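Local coordinates for monomethylamine methyltransferase mtmB1 (PDB 1NTH), which catalyses transfer of the methyl group of monomethylamine to the corrinoid cofactor of its partner protein MtmC, a step in methanogenesis from methylamine, at residues 230-235 / 258-263; 15-20 / 78-83; 125-130 / 363-368; 45-50 / 269-274. One frame throughout, in Å; residues are numbered along the deposited sequence. Where two conformers were deposited one is given.

Contact 1 (230-235 / 258-263)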
loop_
_atom_site.group_PDB
_atom_site.type_symbol
_atom_site.label_atom_id
_atom_site.label_comp_id
_atom_site.label_asym_id
_atom_site.label_seq_id
_atom_site.Cartn_x
_atom_site.Cartn_y
_atom_site.Cartn_z
ATOM N N VAL A 230 -16.414 -1.023 -21.710
ATOM C CA VAL A 230 -16.971 0.134 -22.400
ATOM C C VAL A 230 -17.663 -0.492 -23.613
ATOM O O VAL A 230 -17.076 -1.316 -24.314
ATOM C CB VAL A 230 -15.895 1.151 -22.835
ATOM C CG1 VAL A 230 -14.911 0.520 -23.784
ATOM C CG2 VAL A 230 -16.575 2.356 -23.479
ATOM N N SER A 231 -18.916 -0.118 -23.847
ATOM C CA SER A 231 -19.684 -0.716 -24.934
ATOM C C SER A 231 -19.928 0.146 -26.164
ATOM O O SER A 231 -20.418 1.270 -26.059
ATOM C CB SER A 231 -21.040 -1.184 -24.400
ATOM O OG SER A 231 -20.889 -2.042 -23.281
ATOM N N GLN A 232 -19.584 -0.391 -27.330
ATOM C CA GLN A 232 -19.835 0.314 -28.583
ATOM C C GLN A 232 -21.282 -0.003 -28.937
ATOM O O GLN A 232 -21.830 -1.006 -28.480
ATOM C CB GLN A 232 -18.937 -0.204 -29.705
ATOM C CG GLN A 232 -17.461 0.126 -29.563
ATOM C CD GLN A 232 -16.689 -0.200 -30.829
ATOM O OE1 GLN A 232 -17.026 0.285 -31.910
ATOM N NE2 GLN A 232 -15.650 -1.022 -30.703
ATOM N N LEU A 233 -21.900 0.841 -29.755
ATOM C CA LEU A 233 -23.282 0.607 -30.155
ATOM C C LEU A 233 -23.332 -0.035 -31.546
ATOM O O LEU A 233 -22.292 -0.313 -32.141
ATOM C CB LEU A 233 -24.056 1.926 -30.132
ATOM C CG LEU A 233 -24.028 2.659 -28.782
ATOM C CD1 LEU A 233 -24.890 3.910 -28.859
ATOM C CD2 LEU A 233 -24.529 1.736 -27.678
ATOM N N ASN A 234 -24.536 -0.273 -32.058
ATOM C CA ASN A 234 -24.703 -0.906 -33.373
ATOM C C ASN A 234 -25.226 0.059 -34.436
ATOM O O ASN A 234 -26.294 0.634 -34.247
ATOM C CB ASN A 234 -25.681 -2.074 -33.264
ATOM C CG ASN A 234 -25.198 -3.150 -32.320
ATOM O OD1 ASN A 234 -25.128 -2.946 -31.105
ATOM N ND2 ASN A 234 -24.850 -4.303 -32.871
ATOM N N GLU A 235 -24.493 0.266 -35.535
ATOM C CA GLU A 235 -23.184 -0.336 -35.820
ATOM C C GLU A 235 -22.260 0.857 -36.081
ATOM O O GLU A 235 -22.703 1.857 -36.657
ATOM C CB GLU A 235 -23.240 -1.204 -37.086
ATOM C CG GLU A 235 -24.269 -2.331 -37.080
ATOM C CD GLU A 235 -23.966 -3.414 -36.059
ATOM O OE1 GLU A 235 -22.836 -3.438 -35.521
ATOM O OE2 GLU A 235 -24.858 -4.251 -35.804
ATOM N N ASP A 258 -13.005 -3.059 -24.556
ATOM C CA ASP A 258 -14.013 -2.442 -25.408
ATOM C C ASP A 258 -14.813 -3.606 -25.981
ATOM O O ASP A 258 -14.241 -4.636 -26.332
ATOM C CB ASP A 258 -13.330 -1.662 -26.533
ATOM C CG ASP A 258 -14.285 -1.277 -27.648
ATOM O OD1 ASP A 258 -14.709 -0.103 -27.699
ATOM O OD2 ASP A 258 -14.610 -2.158 -28.470
ATOM N N GLU A 259 -16.131 -3.467 -26.055
ATOM C CA GLU A 259 -16.942 -4.542 -26.605
ATOM C C GLU A 259 -17.901 -4.041 -27.675
ATOM O O GLU A 259 -18.314 -2.884 -27.658
ATOM C CB GLU A 259 -17.750 -5.231 -25.502
ATOM C CG GLU A 259 -18.828 -4.368 -24.880
ATOM C CD GLU A 259 -19.676 -5.133 -23.885
ATOM O OE1 GLU A 259 -20.672 -4.566 -23.389
ATOM O OE2 GLU A 259 -19.345 -6.303 -23.599
ATOM N N GLN A 260 -18.225 -4.917 -28.617
ATOM C CA GLN A 260 -19.180 -4.590 -29.669
ATOM C C GLN A 260 -19.802 -5.912 -30.078
ATOM O O GLN A 260 -19.113 -6.929 -30.193
ATOM C CB GLN A 260 -18.502 -3.913 -30.865
ATOM C CG GLN A 260 -19.456 -3.015 -31.671
ATOM C CD GLN A 260 -20.214 -3.758 -32.761
ATOM O OE1 GLN A 260 -21.388 -3.476 -33.023
ATOM N NE2 GLN A 260 -19.540 -4.693 -33.418
ATOM N N MET A 261 -21.114 -5.903 -30.264
ATOM C CA MET A 261 -21.831 -7.109 -30.632
ATOM C C MET A 261 -22.578 -6.887 -31.939
ATOM O O MET A 261 -23.759 -6.541 -31.937
ATOM C CB MET A 261 -22.809 -7.484 -29.519
ATOM C CG MET A 261 -22.140 -7.786 -28.173
ATOM S SD MET A 261 -21.400 -6.350 -27.328
ATOM C CE MET A 261 -22.864 -5.614 -26.573
ATOM N N PRO A 262 -21.891 -7.081 -33.075
ATOM C CA PRO A 262 -22.527 -6.887 -34.381
ATOM C C PRO A 262 -23.710 -7.826 -34.570
ATOM O O PRO A 262 -23.676 -8.981 -34.148
ATOM C CB PRO A 262 -21.387 -7.144 -35.364
ATOM C CG PRO A 262 -20.526 -8.134 -34.637
ATOM C CD PRO A 262 -20.515 -7.591 -33.225
ATOM N N ILE A 263 -24.759 -7.320 -35.208
ATOM C CA ILE A 263 -25.967 -8.101 -35.410
ATOM C C ILE A 263 -26.104 -8.683 -36.813
ATOM O O ILE A 263 -26.216 -7.944 -37.794
ATOM C CB ILE A 263 -27.214 -7.240 -35.106
ATOM C CG1 ILE A 263 -27.144 -6.725 -33.664
ATOM C CG2 ILE A 263 -28.482 -8.057 -35.312
ATOM C CD1 ILE A 263 -28.251 -5.750 -33.299
HETATM O O HOH W 1 -22.702 -3.451 -29.883
HETATM O O HOH W 2 -25.438 -5.424 -38.567
#
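OE2 of E235 is gripped from opposite faces of its carboxylate plane, by the backbone N-H of I263 on the syn side (N to OE2 3.1 Å) and by ND2 of N234, joined to E235 through a cis peptide bond, from above the other face. The same ND2 reaches across to O of M261 at 2.7 Å, both acceptors lying close to its amide plane. The Q232 amide and the D258 carboxylate are turned 55° apart. D258 holds CG opposite its backbone N (chi1 166°), bringing OD2 to NE2 of Q232 on its syn side at 2.7 Å, nearly straight and in the amide plane. Strands 227-231 and 255-259 run parallel: N of E259 bonds to O of V230 at 2.9 Å, and N of Q232 to O of E259 at 2.8 Å. Past them a water accepts from N of M261 and lies within hydrogen-bonding distance of N234 OD1 and Q232 O. These are strand ends of the TIM barrel, with OE2 of E259 close to the modified residue at position 202. H294 and S289 bond to the D258 carboxylate, and N284 and T281 to the Q232 amide, so bonds on both partners fix the rotation of this buried pair.

Contact 2 (15-20 / 78-83)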
loop_
_atom_site.group_PDB
_atom_site.type_symbol
_atom_site.label_atom_id
_atom_site.label_comp_id
_atom_site.label_asym_id
_atom_site.label_seq_id
_atom_site.Cartn_x
_atom_site.Cartn_y
_atom_site.Cartn_z
ATOM N N ARG A 15 -14.326 16.130 -32.409
ATOM C CA ARG A 15 -14.881 15.890 -33.735
ATOM C C ARG A 15 -16.380 15.623 -33.734
ATOM O O ARG A 15 -17.078 15.991 -34.682
ATOM C CB ARG A 15 -14.133 14.733 -34.400
ATOM C CG ARG A 15 -12.648 15.016 -34.533
ATOM C CD ARG A 15 -11.885 13.900 -35.217
ATOM N NE ARG A 15 -10.448 14.158 -35.139
ATOM C CZ ARG A 15 -9.515 13.422 -35.731
ATOM N NH1 ARG A 15 -9.856 12.371 -36.463
ATOM N NH2 ARG A 15 -8.234 13.736 -35.578
ATOM N N ALA A 16 -16.879 14.999 -32.673
ATOM C CA ALA A 16 -18.302 14.691 -32.577
ATOM C C ALA A 16 -19.156 15.952 -32.473
ATOM O O ALA A 16 -20.352 15.927 -32.774
ATOM C CB ALA A 16 -18.560 13.797 -31.374
ATOM N N LYS A 17 -18.547 17.052 -32.045
ATOM C CA LYS A 17 -19.280 18.304 -31.896
ATOM C C LYS A 17 -19.379 19.094 -33.198
ATOM O O LYS A 17 -20.295 19.902 -33.366
ATOM C CB LYS A 17 -18.622 19.179 -30.825
ATOM C CG LYS A 17 -18.563 18.548 -29.439
ATOM C CD LYS A 17 -19.942 18.428 -28.804
ATOM C CE LYS A 17 -20.496 19.792 -28.415
ATOM N NZ LYS A 17 -19.625 20.480 -27.414
ATOM N N VAL A 18 -18.451 18.859 -34.119
ATOM C CA VAL A 18 -18.444 19.591 -35.383
ATOM C C VAL A 18 -18.483 18.717 -36.633
ATOM O O VAL A 18 -18.354 19.221 -37.751
ATOM C CB VAL A 18 -17.205 20.504 -35.474
ATOM C CG1 VAL A 18 -17.194 21.480 -34.306
ATOM C CG2 VAL A 18 -15.933 19.662 -35.477
ATOM N N GLY A 19 -18.660 17.413 -36.445
ATOM C CA GLY A 19 -18.697 16.507 -37.577
ATOM C C GLY A 19 -19.910 16.696 -38.468
ATOM O O GLY A 19 -20.793 17.501 -38.170
ATOM N N GLU A 20 -19.951 15.946 -39.564
ATOM C CA GLU A 20 -21.060 16.014 -40.511
ATOM C C GLU A 20 -22.369 15.633 -39.823
ATOM O O GLU A 20 -22.461 14.574 -39.200
ATOM C CB GLU A 20 -20.803 15.053 -41.674
ATOM C CG GLU A 20 -21.753 15.217 -42.848
ATOM C CD GLU A 20 -21.624 14.096 -43.866
ATOM O OE1 GLU A 20 -20.491 13.629 -44.104
ATOM O OE2 GLU A 20 -22.658 13.688 -44.436
ATOM N N THR A 78 -24.395 9.275 -31.282
ATOM C CA THR A 78 -25.829 9.400 -31.038
ATOM C C THR A 78 -26.282 10.672 -30.331
ATOM O O THR A 78 -27.397 11.146 -30.558
ATOM C CB THR A 78 -26.360 8.198 -30.233
ATOM O OG1 THR A 78 -25.650 8.103 -28.992
ATOM C CG2 THR A 78 -26.185 6.909 -31.020
ATOM N N ASP A 79 -25.433 11.234 -29.481
ATOM C CA ASP A 79 -25.808 12.438 -28.750
ATOM C C ASP A 79 -25.721 13.724 -29.560
ATOM O O ASP A 79 -26.528 14.633 -29.371
ATOM C CB ASP A 79 -24.961 12.560 -27.483
ATOM C CG ASP A 79 -25.220 11.428 -26.512
ATOM O OD1 ASP A 79 -26.353 11.336 -25.993
ATOM O OD2 ASP A 79 -24.299 10.623 -26.276
ATOM N N THR A 80 -24.752 13.803 -30.465
ATOM C CA THR A 80 -24.577 14.998 -31.282
ATOM C C THR A 80 -25.156 14.833 -32.682
ATOM O O THR A 80 -25.281 15.809 -33.425
ATOM C CB THR A 80 -23.090 15.360 -31.427
ATOM O OG1 THR A 80 -22.417 14.323 -32.153
ATOM C CG2 THR A 80 -22.445 15.520 -30.057
ATOM N N HIS A 81 -25.505 13.599 -33.034
ATOM C CA HIS A 81 -26.054 13.301 -34.354
ATOM C C HIS A 81 -25.081 13.725 -35.446
ATOM O O HIS A 81 -25.487 14.185 -36.515
ATOM C CB HIS A 81 -27.398 14.011 -34.537
ATOM C CG HIS A 81 -28.429 13.598 -33.536
ATOM N ND1 HIS A 81 -29.016 12.352 -33.545
ATOM C CD2 HIS A 81 -28.939 14.247 -32.463
ATOM C CE1 HIS A 81 -29.846 12.251 -32.520
ATOM N NE2 HIS A 81 -29.817 13.387 -31.848
ATOM N N ARG A 82 -23.791 13.570 -35.165
ATOM C CA ARG A 82 -22.744 13.917 -36.117
ATOM C C ARG A 82 -21.794 12.736 -36.286
ATOM O O ARG A 82 -21.742 11.838 -35.439
ATOM C CB ARG A 82 -21.973 15.154 -35.647
ATOM C CG ARG A 82 -22.785 16.445 -35.712
ATOM C CD ARG A 82 -22.070 17.575 -34.993
ATOM N NE ARG A 82 -22.846 18.816 -34.981
ATOM C CZ ARG A 82 -22.789 19.752 -35.924
ATOM N NH1 ARG A 82 -21.989 19.603 -36.971
ATOM N NH2 ARG A 82 -23.528 20.848 -35.812
ATOM N N ILE A 83 -21.048 12.749 -37.383
ATOM C CA ILE A 83 -20.115 11.676 -37.704
ATOM C C ILE A 83 -18.660 12.053 -37.451
ATOM O O ILE A 83 -18.207 13.125 -37.849
ATOM C CB ILE A 83 -20.252 11.272 -39.190
ATOM C CG1 ILE A 83 -21.689 10.833 -39.475
ATOM C CG2 ILE A 83 -19.269 10.159 -39.524
ATOM C CD1 ILE A 83 -22.014 10.706 -40.954
HETATM O O HOH W 3 -17.737 14.159 -40.327
#
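T80 turns OG1 between its backbone N and carbonyl carbon (chi1 65°), which sets the hydroxyl against the last turn of helix 9-18, where it donates to O of A16 at 2.7 Å. R82 places CG anti to its own carbonyl carbon and then runs extended as far as NE, so that its methylenes lie alongside the same helix end, before a sharp last turn (chi4 -89°) swings the guanidinium round. That flat group meets two carbonyls in different ways. O of K17 lies over one face, toward the rim, and its angle to NE is too poor for a hydrogen bond; O of G19 stands at the edge, where NH1 donates to it at 2.7 Å in the carbonyl plane. CD of R82 touches both A16 O and K17 O, and CG2 of T80 packs across CD of K17 at 4.0 Å. Beyond the helix the chain runs beside strand 82-84: N of I83 bonds to O of E20 at 2.9 Å, and a water joins N of E20 to O of I83. G19 fits tightly, since a side chain there would collide with O of I83. H81 and R82 together face C77 in a G1 beta bulge, while the I83 side chain packs on W27 and K31 of helix 24-42. A16 O takes the hydroxyl and G19 O, just past the helix, the guanidinium; the positive charge beside these carbonyls would probably be favourable at a helix C-terminus.

Contact 3 (125-130 / 363-368)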
loop_
_atom_site.group_PDB
_atom_site.type_symbol
_atom_site.label_atom_id
_atom_site.label_comp_id
_atom_site.label_asym_id
_atom_site.label_seq_id
_atom_site.Cartn_x
_atom_site.Cartn_y
_atom_site.Cartn_z
ATOM N N ILE A 125 -7.869 -17.931 -22.281
ATOM C CA ILE A 125 -8.233 -17.642 -20.903
ATOM C C ILE A 125 -9.736 -17.854 -20.778
ATOM O O ILE A 125 -10.505 -17.411 -21.636
ATOM C CB ILE A 125 -7.890 -16.175 -20.543
ATOM C CG1 ILE A 125 -6.372 -15.994 -20.514
ATOM C CG2 ILE A 125 -8.530 -15.789 -19.214
ATOM C CD1 ILE A 125 -5.656 -16.930 -19.556
ATOM N N VAL A 126 -10.152 -18.536 -19.718
ATOM C CA VAL A 126 -11.567 -18.801 -19.487
ATOM C C VAL A 126 -12.132 -17.801 -18.484
ATOM O O VAL A 126 -11.818 -17.847 -17.292
ATOM C CB VAL A 126 -11.780 -20.237 -18.960
ATOM C CG1 VAL A 126 -13.258 -20.481 -18.672
ATOM C CG2 VAL A 126 -11.272 -21.242 -19.985
ATOM N N GLN A 127 -12.952 -16.883 -18.982
ATOM C CA GLN A 127 -13.577 -15.874 -18.141
ATOM C C GLN A 127 -15.007 -16.336 -17.907
ATOM O O GLN A 127 -15.871 -16.170 -18.764
ATOM C CB GLN A 127 -13.556 -14.518 -18.845
ATOM C CG GLN A 127 -14.189 -13.392 -18.049
ATOM C CD GLN A 127 -13.719 -12.035 -18.523
ATOM O OE1 GLN A 127 -14.329 -11.410 -19.399
ATOM N NE2 GLN A 127 -12.609 -11.578 -17.961
ATOM N N GLY A 128 -15.247 -16.926 -16.742
ATOM C CA GLY A 128 -16.566 -17.448 -16.445
ATOM C C GLY A 128 -17.390 -16.642 -15.471
ATOM O O GLY A 128 -16.871 -16.043 -14.529
ATOM N N GLY A 129 -18.697 -16.638 -15.697
ATOM C CA GLY A 129 -19.585 -15.914 -14.813
ATOM C C GLY A 129 -20.967 -15.794 -15.418
ATOM O O GLY A 129 -21.206 -16.307 -16.517
ATOM N N PRO A 130 -21.902 -15.133 -14.717
ATOM C CA PRO A 130 -23.279 -14.937 -15.185
ATOM C C PRO A 130 -23.301 -14.170 -16.501
ATOM O O PRO A 130 -24.326 -14.096 -17.181
ATOM C CB PRO A 130 -23.924 -14.165 -14.041
ATOM C CG PRO A 130 -23.192 -14.701 -12.834
ATOM C CD PRO A 130 -21.759 -14.692 -13.319
ATOM N N ILE A 363 -9.501 -14.685 -25.033
ATOM C CA ILE A 363 -10.400 -14.820 -23.894
ATOM C C ILE A 363 -11.803 -15.287 -24.287
ATOM O O ILE A 363 -12.363 -14.829 -25.284
ATOM C CB ILE A 363 -10.536 -13.467 -23.151
ATOM C CG1 ILE A 363 -9.162 -13.009 -22.642
ATOM C CG2 ILE A 363 -11.523 -13.601 -21.995
ATOM C CD1 ILE A 363 -9.160 -11.601 -22.054
ATOM N N LEU A 364 -12.355 -16.210 -23.504
ATOM C CA LEU A 364 -13.711 -16.715 -23.721
ATOM C C LEU A 364 -14.509 -16.203 -22.523
ATOM O O LEU A 364 -14.191 -16.533 -21.381
ATOM C CB LEU A 364 -13.726 -18.248 -23.734
ATOM C CG LEU A 364 -12.713 -18.949 -24.641
ATOM C CD1 LEU A 364 -12.973 -20.454 -24.621
ATOM C CD2 LEU A 364 -12.829 -18.407 -26.053
ATOM N N SER A 365 -15.540 -15.401 -22.777
ATOM C CA SER A 365 -16.345 -14.828 -21.698
ATOM C C SER A 365 -17.778 -15.374 -21.727
ATOM O O SER A 365 -18.591 -14.956 -22.552
ATOM C CB SER A 365 -16.353 -13.297 -21.837
ATOM O OG SER A 365 -16.749 -12.654 -20.636
ATOM N N GLY A 366 -18.076 -16.306 -20.823
ATOM C CA GLY A 366 -19.404 -16.904 -20.775
ATOM C C GLY A 366 -19.746 -17.465 -19.406
ATOM O O GLY A 366 -18.916 -17.423 -18.503
ATOM N N VAL A 367 -20.935 -18.044 -19.242
ATOM C CA VAL A 367 -21.918 -18.203 -20.311
ATOM C C VAL A 367 -23.257 -17.583 -19.910
ATOM O O VAL A 367 -23.798 -17.896 -18.852
ATOM C CB VAL A 367 -22.139 -19.708 -20.601
ATOM C CG1 VAL A 367 -23.234 -19.896 -21.637
ATOM C CG2 VAL A 367 -20.831 -20.346 -21.064
ATOM N N ALA A 368 -23.790 -16.700 -20.749
ATOM C CA ALA A 368 -25.072 -16.076 -20.447
ATOM C C ALA A 368 -26.184 -16.972 -20.987
ATOM O O ALA A 368 -26.802 -16.676 -22.009
ATOM C CB ALA A 368 -25.149 -14.704 -21.076
#
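Strands 125-128 and 363-366 run parallel, their axes 4.8 Å apart at closest approach and 17° from aligned, joined by backbone bonds from L364 N to I125 O, Q127 N to L364 O, G366 N to Q127 O and G129 N to G366 O. On one face CB of I125 rests against CG1 of I363 at 4.0 Å, and CG2 of I363 reaches CB of Q127. Farther along that face, Q127 holds CG anti to its backbone N (chi1 180°) and extends beyond it, bringing OE1 to 3.0 Å from OG of S365. That hydroxyl's proton is contested, because O2 of the modified residue at position 202 also bonds to OG; Q127 NE2 is taken up by T155. A leucine in place of Q127 would probably leave S365 OG without this amide oxygen and T155 OG1 without this donor. On the opposite face V126 and L364 pack on M386 of helix 380-393, and L364 also on helix 343-359. This pairing of the first and last strands of the parallel sheet closes the TIM barrel. V126 and L364 face helices, while Q127 and S365, beyond I125 and I363, bring polar groups to the pyrrolysine, which bonds to S365.

Contact 4 (45-50 / 269-274)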
loop_
_atom_site.group_PDB
_atom_site.type_symbol
_atom_site.label_atom_id
_atom_site.label_comp_id
_atom_site.label_asym_id
_atom_site.label_seq_id
_atom_site.Cartn_x
_atom_site.Cartn_y
_atom_site.Cartn_z
ATOM N N LEU A 45 -15.738 -10.860 -51.291
ATOM C CA LEU A 45 -15.745 -11.705 -50.105
ATOM C C LEU A 45 -16.759 -12.840 -50.199
ATOM O O LEU A 45 -17.931 -12.624 -50.504
ATOM C CB LEU A 45 -16.017 -10.863 -48.856
ATOM C CG LEU A 45 -15.038 -9.712 -48.615
ATOM C CD1 LEU A 45 -15.399 -9.007 -47.311
ATOM C CD2 LEU A 45 -13.609 -10.242 -48.557
ATOM N N ASP A 46 -16.285 -14.053 -49.935
ATOM C CA ASP A 46 -17.108 -15.256 -49.971
ATOM C C ASP A 46 -16.468 -16.235 -48.990
ATOM O O ASP A 46 -15.371 -16.737 -49.237
ATOM C CB ASP A 46 -17.102 -15.857 -51.379
ATOM C CG ASP A 46 -18.072 -17.017 -51.527
ATOM O OD1 ASP A 46 -18.525 -17.561 -50.500
ATOM O OD2 ASP A 46 -18.377 -17.393 -52.680
ATOM N N PHE A 47 -17.147 -16.500 -47.877
ATOM C CA PHE A 47 -16.608 -17.400 -46.860
ATOM C C PHE A 47 -16.809 -18.878 -47.175
ATOM O O PHE A 47 -16.277 -19.749 -46.485
ATOM C CB PHE A 47 -17.207 -17.060 -45.492
ATOM C CG PHE A 47 -16.860 -15.675 -45.001
ATOM C CD1 PHE A 47 -15.936 -14.880 -45.682
ATOM C CD2 PHE A 47 -17.449 -15.172 -43.846
ATOM C CE1 PHE A 47 -15.608 -13.605 -45.217
ATOM C CE2 PHE A 47 -17.125 -13.899 -43.374
ATOM C CZ PHE A 47 -16.207 -13.116 -44.060
ATOM N N LYS A 48 -17.589 -19.155 -48.213
ATOM C CA LYS A 48 -17.840 -20.521 -48.661
ATOM C C LYS A 48 -18.164 -21.542 -47.568
ATOM O O LYS A 48 -17.637 -22.655 -47.571
ATOM C CB LYS A 48 -16.639 -20.999 -49.481
ATOM C CG LYS A 48 -16.324 -20.078 -50.650
ATOM C CD LYS A 48 -15.003 -20.419 -51.313
ATOM C CE LYS A 48 -14.696 -19.431 -52.429
ATOM N NZ LYS A 48 -13.355 -19.656 -53.037
ATOM N N GLY A 49 -19.031 -21.158 -46.637
ATOM C CA GLY A 49 -19.440 -22.065 -45.580
ATOM C C GLY A 49 -18.446 -22.421 -44.488
ATOM O O GLY A 49 -18.770 -23.216 -43.606
ATOM N N GLU A 50 -17.245 -21.855 -44.533
ATOM C CA GLU A 50 -16.242 -22.151 -43.510
ATOM C C GLU A 50 -16.470 -21.343 -42.241
ATOM O O GLU A 50 -16.858 -20.179 -42.305
ATOM C CB GLU A 50 -14.832 -21.839 -44.017
ATOM C CG GLU A 50 -14.288 -22.782 -45.066
ATOM C CD GLU A 50 -12.785 -22.632 -45.228
ATOM O OE1 GLU A 50 -12.322 -21.503 -45.503
ATOM O OE2 GLU A 50 -12.062 -23.640 -45.074
ATOM N N GLY A 269 -26.237 -6.106 -42.786
ATOM C CA GLY A 269 -26.700 -7.091 -43.741
ATOM C C GLY A 269 -26.364 -8.516 -43.333
ATOM O O GLY A 269 -26.495 -8.886 -42.164
ATOM N N GLY A 270 -25.907 -9.307 -44.302
ATOM C CA GLY A 270 -25.585 -10.704 -44.062
ATOM C C GLY A 270 -24.259 -11.047 -43.406
ATOM O O GLY A 270 -23.640 -10.213 -42.742
ATOM N N ILE A 271 -23.826 -12.289 -43.612
ATOM C CA ILE A 271 -22.590 -12.803 -43.029
ATOM C C ILE A 271 -21.335 -11.998 -43.352
ATOM O O ILE A 271 -20.706 -11.444 -42.451
ATOM C CB ILE A 271 -22.350 -14.277 -43.442
ATOM C CG1 ILE A 271 -23.499 -15.152 -42.929
ATOM C CG2 ILE A 271 -21.016 -14.765 -42.883
ATOM C CD1 ILE A 271 -23.378 -16.618 -43.307
ATOM N N GLU A 272 -20.958 -11.925 -44.625
ATOM C CA GLU A 272 -19.756 -11.181 -44.981
ATOM C C GLU A 272 -19.861 -9.706 -44.602
ATOM O O GLU A 272 -18.890 -9.108 -44.132
ATOM C CB GLU A 272 -19.452 -11.308 -46.479
ATOM C CG GLU A 272 -18.929 -12.674 -46.923
ATOM C CD GLU A 272 -20.019 -13.713 -47.093
ATOM O OE1 GLU A 272 -21.214 -13.356 -46.996
ATOM O OE2 GLU A 272 -19.679 -14.893 -47.339
ATOM N N GLU A 273 -21.036 -9.119 -44.804
ATOM C CA GLU A 273 -21.241 -7.712 -44.478
ATOM C C GLU A 273 -21.054 -7.446 -42.987
ATOM O O GLU A 273 -20.405 -6.477 -42.594
ATOM C CB GLU A 273 -22.646 -7.255 -44.887
ATOM C CG GLU A 273 -22.919 -7.257 -46.386
ATOM C CD GLU A 273 -23.404 -8.601 -46.908
ATOM O OE1 GLU A 273 -23.895 -8.638 -48.056
ATOM O OE2 GLU A 273 -23.301 -9.616 -46.187
ATOM N N THR A 274 -21.635 -8.308 -42.160
ATOM C CA THR A 274 -21.536 -8.150 -40.716
ATOM C C THR A 274 -20.101 -8.387 -40.244
ATOM O O THR A 274 -19.661 -7.792 -39.261
ATOM C CB THR A 274 -22.495 -9.115 -39.984
ATOM O OG1 THR A 274 -23.838 -8.880 -40.429
ATOM C CG2 THR A 274 -22.443 -8.882 -38.474
#
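E272 uses both halves of its side chain on F47: the methylene CG sits over the centre of the ring, 3.8 Å from the centroid and 9° off the ring normal, a CH-pi contact, while OE2 takes the backbone N-H of the same residue. A bend at chi2 (80°) folds the carboxylate back to do this. The bond from F47 N to OE2 is 3.0 Å long, nearly straight, and uses the anti lone pair. CG2 of I271 meets CD2 of the ring obliquely at 3.7 Å, and CB of L45 lies against E272 CG. D46 OD1 accepts from N of K48 in an Asx turn that leads into the type I' turn 47-50; it stands 4.3 Å from E272 OE2, a like-charge approach that the helix start near E272 would probably ease. With an alanine in place of F47, E272 CG is likely to lose its aromatic face and W317 its stacking mate. The loop between helices 24-42 and 56-73 thus packs on the first turn of helix 271-288, with L45 against L62 of helix 56-73 and F47 wedged toward M313 and W317 of helix 309-325.

Contacts 1 and 3 belong to the same parallel barrel sheet, their centres about 17 Å apart; both pair strands and bury polar side chains, S365 bonding to the pyrrolysine in contact 3 and E259 lying close to it in contact 1. Contact 3 is buried, contact 1 partly so. Contacts 2 and 4 lie farther from the chain centre and deal with helix ends, a C-terminal end met by hydroxyl and guanidinium in contact 2, an N-terminal turn met by a loop and an aromatic ring in contact 4. Contact 1 touches both: L233 packs on T78 of contact 2, and P262 on T274 of contact 4. Contact 2 is the surface member, about 24 Å from contact 3 at the nearest atoms.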